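Local coordinates for protein blood group a-and b-cleaving endo-beta-galactosidase (Streptococcus pneumoniae, PDB 2YGL) that probably binds host blood group A/B-type glycans through tandem CBM51 carbohydrate-binding modules, helping an endo-beta-galactosidase to reach and cleave these antigens, at residues Asp74-Gly79 against Asn142-Ser147; Gly79-Glu84 against Ile169-Thr174; Lys229-Gly234 against Ile271-Asn276; Thr263-Tyr268 against Ala348-Asn353; Tyr282-Lys287 against Gly307-Thr312. All blocks are in the same frame, centred on the assembly; numbering follows the deposited sequence.

Contact 1 (Asp74-Gly79 against Asn142-Ser147); sequences DISGQG and NAKKIS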
# COMPACT_ATOMS: atom_id res chain seq x y z
N ASP A 74 11.24 -4.98 -13.59
CA ASP A 74 9.82 -5.31 -13.50
C ASP A 74 9.30 -4.88 -12.14
O ASP A 74 9.72 -5.41 -11.11
CB ASP A 74 9.59 -6.81 -13.73
CG ASP A 74 8.12 -7.21 -13.64
OD1 ASP A 74 7.23 -6.33 -13.67
OD2 ASP A 74 7.85 -8.43 -13.54
N ILE A 75 8.38 -3.92 -12.14
CA ILE A 75 7.79 -3.41 -10.91
C ILE A 75 6.28 -3.69 -10.82
O ILE A 75 5.56 -3.02 -10.07
CB ILE A 75 8.12 -1.90 -10.68
CG1 ILE A 75 7.63 -1.04 -11.86
CG2 ILE A 75 9.62 -1.71 -10.44
CD1 ILE A 75 7.56 0.45 -11.56
N SER A 76 5.82 -4.68 -11.58
CA SER A 76 4.41 -5.08 -11.62
C SER A 76 3.88 -5.47 -10.24
O SER A 76 4.51 -6.26 -9.54
CB SER A 76 4.18 -6.24 -12.59
OG SER A 76 4.50 -5.86 -13.92
N GLY A 77 2.74 -4.90 -9.86
CA GLY A 77 2.07 -5.21 -8.59
C GLY A 77 2.85 -4.89 -7.32
O GLY A 77 2.41 -5.22 -6.22
N GLN A 78 3.99 -4.23 -7.47
CA GLN A 78 4.91 -3.96 -6.36
C GLN A 78 4.46 -2.79 -5.49
O GLN A 78 4.86 -2.69 -4.32
CB GLN A 78 6.31 -3.69 -6.89
CG GLN A 78 6.96 -4.87 -7.60
CD GLN A 78 7.75 -5.75 -6.67
OE1 GLN A 78 7.18 -6.45 -5.83
NE2 GLN A 78 9.07 -5.73 -6.81
N GLY A 79 3.66 -1.90 -6.07
CA GLY A 79 3.10 -0.76 -5.34
C GLY A 79 4.06 0.37 -5.03
O GLY A 79 3.83 1.13 -4.08
N ASN A 142 -0.43 1.70 -11.65
CA ASN A 142 -0.49 0.60 -12.60
C ASN A 142 0.85 0.17 -13.21
O ASN A 142 0.91 -0.81 -13.96
CB ASN A 142 -1.46 0.96 -13.73
CG ASN A 142 -1.40 2.44 -14.09
OD1 ASN A 142 -2.10 3.26 -13.50
ND2 ASN A 142 -0.56 2.78 -15.06
N ALA A 143 1.92 0.90 -12.89
CA ALA A 143 3.22 0.74 -13.56
C ALA A 143 3.79 -0.68 -13.52
O ALA A 143 3.72 -1.36 -12.50
CB ALA A 143 4.23 1.73 -13.01
N LYS A 144 4.37 -1.09 -14.65
CA LYS A 144 4.90 -2.45 -14.82
C LYS A 144 6.42 -2.48 -15.04
O LYS A 144 7.10 -3.40 -14.58
CB LYS A 144 4.19 -3.16 -15.97
CG LYS A 144 2.74 -3.56 -15.66
CD LYS A 144 2.01 -4.04 -16.91
CE LYS A 144 0.60 -4.52 -16.58
NZ LYS A 144 -0.26 -3.44 -16.01
N LYS A 145 6.93 -1.47 -15.74
CA LYS A 145 8.33 -1.46 -16.17
C LYS A 145 8.97 -0.08 -16.04
O LYS A 145 8.45 0.90 -16.58
CB LYS A 145 8.42 -1.95 -17.62
CG LYS A 145 9.82 -2.26 -18.11
CD LYS A 145 9.80 -2.54 -19.60
CE LYS A 145 11.08 -3.22 -20.06
NZ LYS A 145 10.97 -3.66 -21.48
N ILE A 146 10.09 -0.02 -15.33
CA ILE A 146 10.89 1.21 -15.25
C ILE A 146 12.25 1.00 -15.93
O ILE A 146 12.90 -0.02 -15.72
CB ILE A 146 11.02 1.75 -13.79
CG1 ILE A 146 11.66 3.15 -13.78
CG2 ILE A 146 11.78 0.76 -12.89
CD1 ILE A 146 11.49 3.92 -12.48
N SER A 147 12.65 1.98 -16.74
CA SER A 147 13.87 1.88 -17.53
C SER A 147 14.84 3.03 -17.27
O SER A 147 14.46 4.20 -17.31
CB SER A 147 13.54 1.80 -19.02
OG SER A 147 13.11 0.49 -19.36
O HOH W 1 1.66 -2.80 -11.38
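A strand-end contact: Ile-75 N donates to Lys-144 O at 2.8 Å, the last direct backbone bond between strands 69-74 and 145-151 of the first module before the two chains separate into loops. The pairing beside it is a single non-hydrogen-bonded pair, Asp-74 with Lys-145. The donor stands 44° out of the carbonyl plane, at a C=O...donor angle of 136°, and is not on a lone pair. Ile-75 is buried. Its CG1 lies between backbone N and carbonyl carbon (chi1 57°), which sends CD1 to Ala-143 CB at 3.9 Å, while CG2 reaches Ile-146 CG2 at 4.1 Å; Phe-80 and Ile-139 also pack on this side chain. The outer side is polar. Asp-74 OD1 is gripped twice, by Ser-76 OG at 2.8 Å on its syn lone pair and by Ser-76 N at 3.0 Å from above the carboxylate plane. Ser-76 OG in turn rests on the aliphatic part of Lys-144, 3.4 Å from CG. A water accepts from Gly-77 N and donates to Ala-143 O, bridging the chains where they have diverged. An Asx turn at Asp-74, run into a type II turn over Ile-75 to Gln-78, thus caps the end of strand 69-74, an inner strand of the five-stranded sheet, as the chain leaves for strand 82-87.

Contact 2 (Gly79-Glu84 against Ile169-Thr174); sequences GFEKFE and IKTVST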
# COMPACT_ATOMS: atom_id res chain seq x y z
N GLY A 79 3.66 -1.90 -6.07
CA GLY A 79 3.10 -0.76 -5.34
C GLY A 79 4.06 0.37 -5.03
O GLY A 79 3.83 1.13 -4.08
N PHE A 80 5.12 0.51 -5.83
CA PHE A 80 6.06 1.62 -5.66
C PHE A 80 5.41 2.94 -6.06
O PHE A 80 4.60 2.99 -6.99
CB PHE A 80 7.35 1.39 -6.46
CG PHE A 80 8.17 0.23 -5.97
CD1 PHE A 80 8.66 0.20 -4.67
CD2 PHE A 80 8.46 -0.84 -6.82
CE1 PHE A 80 9.42 -0.87 -4.22
CE2 PHE A 80 9.22 -1.91 -6.37
CZ PHE A 80 9.71 -1.93 -5.07
N GLU A 81 5.78 4.01 -5.36
CA GLU A 81 5.16 5.31 -5.54
C GLU A 81 6.12 6.35 -6.13
O GLU A 81 5.69 7.26 -6.85
CB GLU A 81 4.59 5.82 -4.20
CG GLU A 81 3.49 4.93 -3.63
CD GLU A 81 3.30 5.11 -2.12
OE1 GLU A 81 3.49 6.24 -1.62
OE2 GLU A 81 2.96 4.11 -1.45
N LYS A 82 7.40 6.20 -5.82
CA LYS A 82 8.42 7.14 -6.27
C LYS A 82 9.71 6.44 -6.69
O LYS A 82 10.03 5.35 -6.19
CB LYS A 82 8.75 8.17 -5.17
CG LYS A 82 7.65 9.18 -4.87
CD LYS A 82 7.89 9.90 -3.55
CE LYS A 82 8.62 11.22 -3.74
NZ LYS A 82 7.70 12.31 -4.20
N PHE A 83 10.42 7.06 -7.62
CA PHE A 83 11.78 6.66 -7.95
C PHE A 83 12.72 7.84 -7.71
O PHE A 83 12.45 8.96 -8.16
CB PHE A 83 11.88 6.19 -9.41
CG PHE A 83 13.30 6.00 -9.89
CD1 PHE A 83 14.05 4.91 -9.46
CD2 PHE A 83 13.88 6.91 -10.77
CE1 PHE A 83 15.36 4.73 -9.89
CE2 PHE A 83 15.19 6.74 -11.22
CZ PHE A 83 15.93 5.64 -10.78
N GLU A 84 13.81 7.59 -6.99
CA GLU A 84 14.77 8.64 -6.68
C GLU A 84 16.21 8.19 -6.89
O GLU A 84 16.58 7.07 -6.53
CB GLU A 84 14.57 9.17 -5.25
CG GLU A 84 13.26 9.95 -5.09
CD GLU A 84 13.10 10.61 -3.74
OE1 GLU A 84 13.82 10.24 -2.79
OE2 GLU A 84 12.25 11.52 -3.63
N ILE A 169 10.57 3.82 -3.83
CA ILE A 169 9.99 4.17 -2.53
C ILE A 169 8.47 3.98 -2.51
O ILE A 169 7.78 4.30 -3.48
CB ILE A 169 10.32 5.63 -2.11
CG1 ILE A 169 11.80 5.95 -2.33
CG2 ILE A 169 9.92 5.90 -0.65
CD1 ILE A 169 12.15 7.42 -2.15
N LYS A 170 7.96 3.46 -1.39
CA LYS A 170 6.52 3.34 -1.16
C LYS A 170 6.15 3.55 0.31
O LYS A 170 6.99 3.41 1.20
CB LYS A 170 5.98 2.00 -1.66
CG LYS A 170 6.56 0.77 -0.97
CD LYS A 170 5.99 -0.51 -1.58
CE LYS A 170 6.85 -1.72 -1.24
NZ LYS A 170 6.41 -2.94 -2.00
N THR A 171 4.89 3.90 0.55
CA THR A 171 4.34 3.97 1.90
C THR A 171 4.09 2.56 2.41
O THR A 171 3.51 1.72 1.72
CB THR A 171 3.01 4.77 1.93
OG1 THR A 171 3.16 5.99 1.20
CG2 THR A 171 2.60 5.08 3.37
N VAL A 172 4.57 2.28 3.63
CA VAL A 172 4.30 1.01 4.30
C VAL A 172 2.82 0.99 4.67
O VAL A 172 2.35 1.80 5.47
CB VAL A 172 5.18 0.83 5.56
CG1 VAL A 172 4.89 -0.51 6.23
CG2 VAL A 172 6.65 0.92 5.20
N SER A 173 2.08 0.07 4.05
CA SER A 173 0.64 0.01 4.20
C SER A 173 0.18 -1.39 4.58
O SER A 173 0.94 -2.35 4.47
CB SER A 173 -0.04 0.46 2.90
OG SER A 173 -1.45 0.38 3.01
N THR A 174 -1.06 -1.49 5.04
CA THR A 174 -1.67 -2.77 5.39
C THR A 174 -1.84 -3.63 4.14
O THR A 174 -1.99 -3.11 3.03
CB THR A 174 -3.04 -2.60 6.09
OG1 THR A 174 -3.93 -1.86 5.24
CG2 THR A 174 -2.87 -1.87 7.42
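Ile-169 O accepts two backbone donors from adjacent residues, Glu-81 N at 2.8 Å and Lys-82 N at 3.0 Å, which is the signature of a classic beta bulge. It lies where strand 82-87 begins against the end of strand 160-171, in the six-stranded antiparallel sheet of the first module. Beyond the bulge the register is regular: Ile-169 N returns a bond to Lys-82 O at 2.9 Å, completing a hydrogen-bonded pair. Glu-81, the first of the two bulge residues, swings its carboxylate along the partner strand and holds Thr-171 by two separate bonds. Its CG stands opposite the carbonyl carbon (chi1 -63°) and the chain then runs extended to Thr-171, OE2 lying alongside Lys-170 CB. Before the bulge, Phe-80 meets Lys-170, whose chain crosses it at a slant, with Lys-170 CE 4.0 Å from Phe-80 CE1, and whose NZ goes on to Gln-78 O. Phe-80 itself turns inward to Ile-75 and Leu-168. Farther into strand 82-87, Ile-169 CD1 lies 3.3 Å from Glu-84 OE1, while the other carboxylate oxygen of Glu-84 is bonded to Ser-136. The two bonds to Thr-171 differ in approach: OG1 meets Glu-81 OE1 on its syn lone pair at 2.9 Å, whereas Thr-171 N reaches Glu-81 OE2 at 2.8 Å from 52° out of the carboxylate plane.

Contact 3 (Lys229-Gly234 against Ile271-Asn276); sequences KLLIDG and IDRSAN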
# COMPACT_ATOMS: atom_id res chain seq x y z
N LYS A 229 -19.75 -16.39 12.61
CA LYS A 229 -19.64 -17.09 11.33
C LYS A 229 -20.45 -16.37 10.26
O LYS A 229 -21.62 -16.04 10.47
CB LYS A 229 -20.09 -18.55 11.48
CG LYS A 229 -19.61 -19.48 10.37
CD LYS A 229 -20.22 -20.88 10.50
CE LYS A 229 -19.62 -21.68 11.65
NZ LYS A 229 -20.28 -23.00 11.84
N LEU A 230 -19.82 -16.14 9.11
CA LEU A 230 -20.43 -15.41 8.01
C LEU A 230 -20.23 -16.11 6.67
O LEU A 230 -19.37 -16.98 6.54
CB LEU A 230 -19.85 -13.99 7.94
CG LEU A 230 -20.35 -12.98 8.98
CD1 LEU A 230 -19.46 -11.75 9.01
CD2 LEU A 230 -21.79 -12.61 8.67
N LEU A 231 -21.03 -15.73 5.68
CA LEU A 231 -20.80 -16.13 4.29
C LEU A 231 -19.84 -15.14 3.65
O LEU A 231 -20.14 -13.94 3.57
CB LEU A 231 -22.10 -16.16 3.48
CG LEU A 231 -22.93 -17.44 3.39
CD1 LEU A 231 -24.11 -17.20 2.44
CD2 LEU A 231 -22.11 -18.64 2.91
N ILE A 232 -18.68 -15.64 3.23
CA ILE A 232 -17.73 -14.85 2.46
C ILE A 232 -17.59 -15.52 1.10
O ILE A 232 -17.14 -16.67 1.01
CB ILE A 232 -16.34 -14.75 3.15
CG1 ILE A 232 -16.46 -14.33 4.63
CG2 ILE A 232 -15.41 -13.81 2.36
CD1 ILE A 232 -16.89 -12.89 4.89
N ASP A 233 -18.02 -14.81 0.05
CA ASP A 233 -18.03 -15.33 -1.32
C ASP A 233 -18.71 -16.70 -1.42
O ASP A 233 -18.17 -17.63 -2.03
CB ASP A 233 -16.61 -15.37 -1.92
CG ASP A 233 -16.01 -13.98 -2.10
OD1 ASP A 233 -16.66 -13.12 -2.74
OD2 ASP A 233 -14.88 -13.75 -1.61
N GLY A 234 -19.88 -16.82 -0.79
CA GLY A 234 -20.65 -18.07 -0.80
C GLY A 234 -20.06 -19.20 0.04
O GLY A 234 -20.49 -20.35 -0.08
N ILE A 271 -25.25 -11.25 8.43
CA ILE A 271 -26.07 -11.98 9.38
C ILE A 271 -25.40 -13.30 9.76
O ILE A 271 -25.00 -14.07 8.89
CB ILE A 271 -27.49 -12.23 8.81
CG1 ILE A 271 -28.19 -10.90 8.54
CG2 ILE A 271 -28.32 -13.10 9.75
CD1 ILE A 271 -29.16 -10.93 7.39
N ASP A 272 -25.26 -13.53 11.06
CA ASP A 272 -24.60 -14.74 11.55
C ASP A 272 -25.33 -15.99 11.09
O ASP A 272 -26.56 -16.02 11.04
CB ASP A 272 -24.47 -14.73 13.08
CG ASP A 272 -23.46 -15.76 13.58
OD1 ASP A 272 -23.84 -16.93 13.79
OD2 ASP A 272 -22.28 -15.39 13.76
N ARG A 273 -24.56 -17.02 10.73
CA ARG A 273 -25.10 -18.26 10.19
C ARG A 273 -26.05 -18.99 11.15
O ARG A 273 -26.89 -19.78 10.72
CB ARG A 273 -23.96 -19.20 9.75
CG ARG A 273 -22.97 -18.60 8.74
CD ARG A 273 -23.65 -18.05 7.48
NE ARG A 273 -24.26 -19.11 6.68
CZ ARG A 273 -25.22 -18.92 5.78
NH1 ARG A 273 -25.71 -17.70 5.55
NH2 ARG A 273 -25.70 -19.95 5.10
N SER A 274 -25.92 -18.70 12.44
CA SER A 274 -26.73 -19.33 13.48
C SER A 274 -28.12 -18.72 13.62
O SER A 274 -28.96 -19.23 14.37
CB SER A 274 -26.01 -19.27 14.83
OG SER A 274 -25.91 -17.94 15.30
N ALA A 275 -28.37 -17.62 12.91
CA ALA A 275 -29.64 -16.89 13.02
C ALA A 275 -30.82 -17.70 12.49
O ALA A 275 -30.67 -18.52 11.58
CB ALA A 275 -29.55 -15.56 12.30
N ASN A 276 -31.98 -17.46 13.08
CA ASN A 276 -33.24 -17.97 12.56
C ASN A 276 -33.56 -17.29 11.24
O ASN A 276 -33.59 -16.06 11.17
CB ASN A 276 -34.38 -17.73 13.56
CG ASN A 276 -34.30 -18.64 14.78
OD1 ASN A 276 -34.53 -18.20 15.90
ND2 ASN A 276 -33.97 -19.91 14.55
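Arg-273 lies folded against strand 228-232 and packs on Lys-229 and Leu-231. Its chain bends at chi2 (-55°) and again at chi3, so that the aliphatic part passes Lys-229 at about a right angle, CG to CG 3.8 Å, and the guanidinium turns one face to Leu-231. Leu-231 CG sits over the guanidinium plane, offset toward the rim, 3.5 Å from Arg-273 NH1. The charged group is directed further to Glu-236, with which NE forms a salt bridge. The backbone of Lys-229 supplies both polar links. Its N donates to Asp-272 OD2 at 3.0 Å, from 40° above the carboxylate plane, and its O accepts from Arg-273 N at 3.1 Å. The second oxygen, Asp-272 OD1, accepts Ser-274 N (3.0 Å), an Asx turn, and also Ser-274 OG (2.8 Å) from the opposite face of the carboxylate, which probably limits its rotation. A type I turn from Asp-272 to Ala-275 contains this motif. Inward, Leu-230 CD2 approaches Ile-271 O at 3.5 Å. The contact therefore joins the two-stranded ribbon of 228-232 and 235-239 to the loop leaving strand 262-271, with Val-344 of strand 343-352 packed against both Leu-230 and Asp-272.

Contact 4 (Thr263-Tyr268 against Ala348-Asn353); sequences TRFISY and ALFMAN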
# COMPACT_ATOMS: atom_id res chain seq x y z
N THR A 263 -8.02 6.48 12.77
CA THR A 263 -8.04 6.88 11.37
C THR A 263 -8.84 5.95 10.45
O THR A 263 -9.14 6.32 9.32
CB THR A 263 -6.61 7.00 10.80
OG1 THR A 263 -5.93 5.75 10.97
CG2 THR A 263 -5.83 8.11 11.49
N ARG A 264 -9.18 4.76 10.94
CA ARG A 264 -9.74 3.72 10.08
C ARG A 264 -10.59 2.72 10.87
O ARG A 264 -10.25 2.36 11.99
CB ARG A 264 -8.59 2.99 9.37
CG ARG A 264 -8.93 2.32 8.05
CD ARG A 264 -7.66 1.73 7.45
NE ARG A 264 -7.92 0.86 6.30
CZ ARG A 264 -7.03 0.03 5.78
NH1 ARG A 264 -5.80 -0.06 6.29
NH2 ARG A 264 -7.36 -0.72 4.73
N PHE A 265 -11.70 2.30 10.26
CA PHE A 265 -12.53 1.23 10.82
C PHE A 265 -12.67 0.09 9.80
O PHE A 265 -13.05 0.33 8.65
CB PHE A 265 -13.91 1.77 11.23
CG PHE A 265 -14.91 0.69 11.57
CD1 PHE A 265 -14.81 -0.03 12.76
CD2 PHE A 265 -15.96 0.41 10.70
CE1 PHE A 265 -15.73 -1.02 13.07
CE2 PHE A 265 -16.89 -0.58 11.01
CZ PHE A 265 -16.77 -1.30 12.20
N ILE A 266 -12.35 -1.13 10.23
CA ILE A 266 -12.38 -2.31 9.36
C ILE A 266 -13.25 -3.41 9.96
O ILE A 266 -13.03 -3.83 11.09
CB ILE A 266 -10.97 -2.94 9.16
CG1 ILE A 266 -9.88 -1.87 8.98
CG2 ILE A 266 -10.99 -3.96 8.01
CD1 ILE A 266 -9.93 -1.18 7.67
N SER A 267 -14.23 -3.88 9.18
CA SER A 267 -15.07 -5.01 9.58
C SER A 267 -15.83 -5.62 8.42
O SER A 267 -16.30 -4.91 7.52
CB SER A 267 -16.07 -4.58 10.66
OG SER A 267 -16.76 -5.70 11.18
N TYR A 268 -15.95 -6.94 8.44
CA TYR A 268 -16.95 -7.63 7.62
C TYR A 268 -18.29 -7.56 8.33
O TYR A 268 -18.35 -7.63 9.56
CB TYR A 268 -16.53 -9.08 7.35
CG TYR A 268 -15.41 -9.18 6.34
CD1 TYR A 268 -15.67 -9.16 4.97
CD2 TYR A 268 -14.09 -9.26 6.76
CE1 TYR A 268 -14.64 -9.24 4.04
CE2 TYR A 268 -13.05 -9.33 5.84
CZ TYR A 268 -13.33 -9.32 4.49
OH TYR A 268 -12.30 -9.39 3.58
N ALA A 348 -13.95 -6.86 13.52
CA ALA A 348 -14.06 -5.41 13.71
C ALA A 348 -12.88 -4.81 14.48
O ALA A 348 -12.61 -5.20 15.62
CB ALA A 348 -15.37 -5.05 14.40
N LEU A 349 -12.18 -3.88 13.84
CA LEU A 349 -11.01 -3.25 14.44
C LEU A 349 -10.84 -1.77 14.07
O LEU A 349 -11.42 -1.29 13.09
CB LEU A 349 -9.73 -4.05 14.12
CG LEU A 349 -9.23 -4.20 12.68
CD1 LEU A 349 -8.45 -2.96 12.23
CD2 LEU A 349 -8.34 -5.44 12.57
N PHE A 350 -10.05 -1.06 14.88
CA PHE A 350 -9.67 0.33 14.63
C PHE A 350 -8.19 0.42 14.27
O PHE A 350 -7.37 -0.36 14.77
CB PHE A 350 -9.91 1.19 15.88
CG PHE A 350 -11.35 1.57 16.12
CD1 PHE A 350 -12.17 1.98 15.07
CD2 PHE A 350 -11.87 1.56 17.41
CE1 PHE A 350 -13.49 2.35 15.30
CE2 PHE A 350 -13.19 1.94 17.65
CZ PHE A 350 -14.00 2.33 16.60
N MET A 351 -7.85 1.38 13.42
CA MET A 351 -6.45 1.72 13.13
C MET A 351 -6.14 3.13 13.62
O MET A 351 -7.00 4.02 13.58
CB MET A 351 -6.15 1.63 11.63
CG MET A 351 -6.38 0.26 10.98
SD MET A 351 -5.16 -1.00 11.42
CE MET A 351 -3.65 -0.28 10.75
N ALA A 352 -4.91 3.34 14.10
CA ALA A 352 -4.43 4.67 14.48
C ALA A 352 -3.21 5.06 13.65
O ALA A 352 -2.14 4.46 13.76
CB ALA A 352 -4.12 4.73 15.97
N ASN A 353 -3.38 6.08 12.81
CA ASN A 353 -2.33 6.53 11.90
C ASN A 353 -1.91 7.97 12.19
O ASN A 353 -0.75 8.33 12.01
CB ASN A 353 -2.82 6.40 10.45
CG ASN A 353 -1.76 6.78 9.44
OD1 ASN A 353 -1.95 7.70 8.64
ND2 ASN A 353 -0.63 6.07 9.45
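Two neighbouring antiparallel strands of the second module's beta-sandwich, 262-271 and 343-352, pair here; the axes of 263-268 and 348-352 approach to 4.7 Å, with N-to-C directions 162° apart. A classic beta bulge opens the ladder, since Thr-263 and Arg-264 both face Met-351: Thr-263 N donates to Met-351 O at 2.8 Å, and Met-351 N to Arg-264 O at 3.0 Å. Further along, Ile-266 and Leu-349 exchange two backbone bonds as a hydrogen-bonded pair. Side chains alternate between the faces. On one, Arg-264 and Met-351 run side by side in the same direction, CB to CB 3.6 Å. The arginine is extended from CG to NE and carries its guanidinium to a salt bridge with Asp-318 and a hydrogen bond with Thr-174. On this face too, Ile-266 CG1 meets Leu-349 CD1 at 3.7 Å, with Leu-182 of helix 179-184 lying over both residues. The other face carries Phe-265 and Phe-350, a non-hydrogen-bonded pair directed into the sandwich toward Leu-330 and Ile-328 of strand 327-334. Their rings are inclined at 58° with centroids 5.9 Å apart, an oblique packing. The nearest ring atoms, Phe-265 CD1 and Phe-350 CE1, are 3.7 Å apart, and Arg-264 O lies near the plane of the Phe-350 ring at its edge, 3.6 Å from CD1.

Contact 5 (Tyr282-Lys287 against Gly307-Thr312); sequences YADIQK and GIKYDT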
# COMPACT_ATOMS: atom_id res chain seq x y z
N TYR A 282 -38.83 -10.02 1.83
CA TYR A 282 -38.39 -8.89 2.65
C TYR A 282 -36.93 -9.00 3.06
O TYR A 282 -36.41 -10.10 3.27
CB TYR A 282 -39.28 -8.74 3.89
CG TYR A 282 -40.70 -8.37 3.56
CD1 TYR A 282 -41.09 -7.03 3.46
CD2 TYR A 282 -41.67 -9.36 3.34
CE1 TYR A 282 -42.40 -6.68 3.14
CE2 TYR A 282 -42.98 -9.02 3.03
CZ TYR A 282 -43.34 -7.68 2.93
OH TYR A 282 -44.64 -7.36 2.62
N ALA A 283 -36.27 -7.85 3.18
CA ALA A 283 -34.90 -7.78 3.68
C ALA A 283 -34.86 -8.19 5.15
O ALA A 283 -35.75 -7.84 5.93
CB ALA A 283 -34.34 -6.37 3.51
N ASP A 284 -33.83 -8.94 5.52
CA ASP A 284 -33.65 -9.34 6.91
C ASP A 284 -33.02 -8.20 7.72
O ASP A 284 -33.43 -7.93 8.85
CB ASP A 284 -32.82 -10.63 7.00
CG ASP A 284 -33.55 -11.84 6.42
OD1 ASP A 284 -34.77 -11.97 6.65
OD2 ASP A 284 -32.91 -12.66 5.73
N ILE A 285 -32.03 -7.53 7.12
CA ILE A 285 -31.42 -6.33 7.68
C ILE A 285 -31.60 -5.19 6.67
O ILE A 285 -31.27 -5.34 5.49
CB ILE A 285 -29.91 -6.54 7.97
CG1 ILE A 285 -29.70 -7.56 9.11
CG2 ILE A 285 -29.18 -5.21 8.27
CD1 ILE A 285 -30.31 -7.17 10.45
N GLN A 286 -32.12 -4.05 7.14
CA GLN A 286 -32.38 -2.93 6.24
C GLN A 286 -31.11 -2.19 5.82
O GLN A 286 -30.89 -1.95 4.63
CB GLN A 286 -33.41 -1.96 6.84
CG GLN A 286 -34.21 -1.21 5.77
CD GLN A 286 -35.04 -2.15 4.90
OE1 GLN A 286 -35.91 -2.87 5.39
NE2 GLN A 286 -34.77 -2.14 3.59
N LYS A 287 -30.27 -1.84 6.80
CA LYS A 287 -29.00 -1.15 6.55
C LYS A 287 -28.08 -1.13 7.77
O LYS A 287 -28.54 -1.31 8.90
CB LYS A 287 -29.24 0.29 6.05
CG LYS A 287 -30.05 1.16 7.01
CD LYS A 287 -30.10 2.62 6.59
CE LYS A 287 -31.03 3.39 7.50
NZ LYS A 287 -31.06 4.85 7.20
N GLY A 307 -31.52 -3.50 1.08
CA GLY A 307 -31.13 -4.27 2.26
C GLY A 307 -30.47 -5.60 1.93
O GLY A 307 -30.21 -5.90 0.76
N ILE A 308 -30.20 -6.39 2.96
CA ILE A 308 -29.55 -7.69 2.81
C ILE A 308 -30.39 -8.81 3.42
O ILE A 308 -31.30 -8.56 4.22
CB ILE A 308 -28.12 -7.72 3.44
CG1 ILE A 308 -28.18 -7.52 4.96
CG2 ILE A 308 -27.20 -6.69 2.76
CD1 ILE A 308 -26.91 -7.90 5.71
N LYS A 309 -30.09 -10.05 3.03
CA LYS A 309 -30.76 -11.22 3.58
C LYS A 309 -29.76 -12.20 4.20
O LYS A 309 -28.54 -11.99 4.12
CB LYS A 309 -31.61 -11.92 2.51
CG LYS A 309 -32.85 -11.13 2.08
CD LYS A 309 -33.62 -11.85 0.98
CE LYS A 309 -34.68 -10.94 0.38
NZ LYS A 309 -35.38 -11.58 -0.77
N TYR A 310 -30.28 -13.25 4.83
CA TYR A 310 -29.46 -14.30 5.43
C TYR A 310 -28.45 -14.88 4.45
O TYR A 310 -27.31 -15.16 4.81
CB TYR A 310 -30.36 -15.40 5.99
CG TYR A 310 -29.63 -16.58 6.59
CD1 TYR A 310 -29.16 -16.55 7.91
CD2 TYR A 310 -29.41 -17.75 5.85
CE1 TYR A 310 -28.49 -17.63 8.46
CE2 TYR A 310 -28.74 -18.83 6.39
CZ TYR A 310 -28.28 -18.77 7.70
OH TYR A 310 -27.62 -19.84 8.24
N ASP A 311 -28.88 -15.05 3.19
CA ASP A 311 -28.04 -15.64 2.15
C ASP A 311 -27.06 -14.64 1.51
O ASP A 311 -26.19 -15.04 0.73
CB ASP A 311 -28.91 -16.30 1.08
CG ASP A 311 -29.59 -15.29 0.17
OD1 ASP A 311 -28.94 -14.81 -0.78
OD2 ASP A 311 -30.79 -15.00 0.38
N THR A 312 -27.21 -13.36 1.83
CA THR A 312 -26.32 -12.33 1.30
C THR A 312 -24.91 -12.49 1.86
O THR A 312 -24.72 -12.59 3.08
CB THR A 312 -26.85 -10.90 1.60
OG1 THR A 312 -28.20 -10.77 1.15
CG2 THR A 312 -25.99 -9.84 0.91
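A classic beta bulge marks the start of strand 285-292 in the second module, where Asp-284 and Ile-285 both face Ile-308 in the loop before strand 315-320. Ile-308 O takes both backbone donors: Asp-284 N at 2.9 Å, lying in the carbonyl plane, and Ile-285 N at 3.2 Å, tilted 32° from it. Ile-308 N answers with a bond to Ile-285 O at 2.9 Å, making a single hydrogen-bonded bridge. In Ile-308, which lies alongside Ile-285, CG1 sits between backbone N and carbonyl carbon (chi1 64°), which brings it 3.6 Å from Ile-285 CB; Ile-271 packs on both. Gly-307 packs directly against the strand backbone, its CA 3.3 Å from Gln-286 O and 4.0 Å from Ala-283 CB. At the other end, Asp-284 OD2 receives Tyr-310 N on its anti lone pair at 2.8 Å, while OD1 is bonded to Thr-338. Lys-309 runs extended past Tyr-282 O, and its NZ continues to Ser-280 O. A type I turn from Lys-309 to Thr-312 follows, closed by a backbone bond and by Lys-309 N donating to Thr-312 OG1. The classic bulge and this type I turn join loop 307-312 to the start of strand 285-292.

Contacts 1 and 2 belong to the first module, contacts 3, 4 and 5 to the second. Contact 4 is the regular ladder, with many buried apolar side chains; contact 2 is closer to the surface and relies on backbone and carboxylate bonds, although it likewise joins neighbouring strands of a sheet across a bulge. Contacts 1, 3 and 5 tie loops to strand ends; an aspartate accepts a backbone N-H in each, within its own segment in contact 1 and across the contact in contacts 3 and 5. Contacts 1 and 2 share Gly-79. Contacts 3 and 4 pack through Ile-232 and Tyr-268, contacts 3 and 5 meet through Arg-273 O and Tyr-310 OH. Between modules, Thr-174 OG1 lies 2.8 Å from Arg-264 NH1.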